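Local atomic coordinates of putative nucleotide-diphospho-sugar transferase (Desulfovibrio desulfuricans subsp. desulfuricans, PDB entry 3CGX), a protein that probably transfers a sugar from a nucleotide-diphospho-sugar donor to an acceptor. Residues D223-I226 with R227-D230. Residues are numbered along the deposited sequence; the frame is centred on the assembly and turned at random.
Sequences DALI and RQYD
Arg227 N closes one helical i to i+4 bond on Asp223 O (3.0 Å), Gln228 N takes the i to i+3 step to Leu225 O, and the chain then tightens into a type I beta turn from Ile226 to Tyr229, closed by Tyr229 N on Ile226 O. The turn follows the short helix 223-226 at the surface, the centre of the contact about 25 Å from the centre of the chain. Asp223 and Arg227 lie side by side, one helical turn apart, with carboxylate and guanidinium planes 82° to each other. Their charged atoms do not touch; a water spans them, donating to Asp223 OD1 and accepting from Arg227 NH1 at 2.9 Å. Asp223 OD1 is also hydrogen-bonded to Tyr202 OH of helix 195-204. Bends at chi2 (-51°) and chi3 turn the guanidinium toward Asp230, which it grips in a side-on salt bridge, NE to OD1 at 2.8 Å and NH2 to OD2 at 2.9 Å. Asn199 ND2 ties this end to helix 195-204 by bonding both Asp230 OD1 and Ile226 O, while Ile226 packs its side chain on Leu198 and Tyr202. Gln228 NE2 reaches Ala224 O in a weak, bent bond (133°). The Tyr229 ring turns its edge to the carbonyls of Leu225 and Ile226, CD2 lying 3.4 Å from Leu225 O, and its CE2 meets Leu225 CD1 at 4.2 Å.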
loop_
_atom_site.group_PDB
_atom_site.type_symbol
_atom_site.label_atom_id
_atom_site.label_comp_id
_atom_site.label_asym_id
_atom_site.label_seq_id
_atom_site.Cartn_x
_atom_site.Cartn_y
_atom_site.Cartn_z
ATOM N N ASP A 223 9.409 -11.671 19.926
ATOM C CA ASP A 223 10.872 -11.542 19.852
ATOM C C ASP A 223 11.599 -12.886 19.665
ATOM O O ASP A 223 12.437 -13.056 18.747
ATOM C CB ASP A 223 11.411 -10.803 21.080
ATOM C CG ASP A 223 12.929 -10.601 21.007
ATOM O OD1 ASP A 223 13.359 -9.591 20.399
ATOM O OD2 ASP A 223 13.655 -11.512 21.421
ATOM N N ALA A 224 11.258 -13.858 20.509
ATOM C CA ALA A 224 11.925 -15.140 20.538
ATOM C C ALA A 224 11.720 -15.933 19.262
ATOM O O ALA A 224 12.506 -16.824 18.946
ATOM C CB ALA A 224 11.452 -15.982 21.758
ATOM N N LEU A 225 10.605 -15.656 18.600
ATOM C CA LEU A 225 10.261 -16.311 17.329
ATOM C C LEU A 225 11.003 -15.605 16.162
ATOM O O LEU A 225 11.709 -16.227 15.362
ATOM C CB LEU A 225 8.753 -16.273 17.117
ATOM C CG LEU A 225 8.264 -16.800 15.767
ATOM C CD1 LEU A 225 8.766 -18.215 15.526
ATOM C CD2 LEU A 225 6.732 -16.636 15.768
ATOM N N ILE A 226 10.840 -14.305 16.092
ATOM C CA ILE A 226 11.424 -13.502 14.995
ATOM C C ILE A 226 12.932 -13.568 14.912
ATOM O O ILE A 226 13.490 -13.685 13.823
ATOM C CB ILE A 226 10.936 -12.042 15.033
ATOM C CG1 ILE A 226 9.433 -12.003 14.841
ATOM C CG2 ILE A 226 11.646 -11.166 13.967
ATOM C CD1 ILE A 226 8.863 -10.627 15.166
ATOM N N ARG A 227 13.588 -13.576 16.066
ATOM C CA ARG A 227 15.054 -13.652 16.138
ATOM C C ARG A 227 15.680 -15.019 15.771
ATOM O O ARG A 227 16.894 -15.177 15.791
ATOM C CB ARG A 227 15.521 -13.190 17.538
ATOM C CG ARG A 227 15.280 -11.685 17.835
ATOM C CD ARG A 227 15.811 -10.732 16.768
ATOM N NE ARG A 227 17.219 -10.979 16.457
ATOM C CZ ARG A 227 18.211 -10.463 17.146
ATOM N NH1 ARG A 227 17.920 -9.710 18.191
ATOM N NH2 ARG A 227 19.475 -10.707 16.815
ATOM N N GLN A 228 14.829 -16.001 15.458
ATOM C CA GLN A 228 15.267 -17.289 14.956
ATOM C C GLN A 228 15.371 -17.243 13.418
ATOM O O GLN A 228 15.738 -18.239 12.790
ATOM C CB GLN A 228 14.333 -18.404 15.383
ATOM C CG GLN A 228 14.367 -18.664 16.896
ATOM C CD GLN A 228 13.524 -19.839 17.261
ATOM O OE1 GLN A 228 13.989 -20.971 17.201
ATOM N NE2 GLN A 228 12.291 -19.591 17.656
ATOM N N TYR A 229 15.059 -16.085 12.846
ATOM C CA TYR A 229 15.118 -15.889 11.376
ATOM C C TYR A 229 15.951 -14.671 11.034
ATOM O O TYR A 229 15.608 -13.871 10.168
ATOM C CB TYR A 229 13.693 -15.849 10.758
ATOM C CG TYR A 229 12.940 -17.124 10.996
ATOM C CD1 TYR A 229 13.092 -18.206 10.137
ATOM C CD2 TYR A 229 12.189 -17.304 12.155
ATOM C CE1 TYR A 229 12.498 -19.385 10.388
ATOM C CE2 TYR A 229 11.587 -18.531 12.421
ATOM C CZ TYR A 229 11.725 -19.560 11.502
ATOM O OH TYR A 229 11.170 -20.820 11.708
ATOM N N ASP A 230 17.043 -14.485 11.780
ATOM C CA ASP A 230 17.921 -13.354 11.515
ATOM C C ASP A 230 18.607 -13.506 10.165
ATOM O O ASP A 230 19.133 -14.563 9.841
ATOM C CB ASP A 230 19.059 -13.259 12.512
ATOM C CG ASP A 230 18.653 -12.695 13.860
ATOM O OD1 ASP A 230 17.559 -12.161 13.980
ATOM O OD2 ASP A 230 19.500 -12.727 14.783
HETATM O O HOH W 1 15.632 -8.627 19.689
#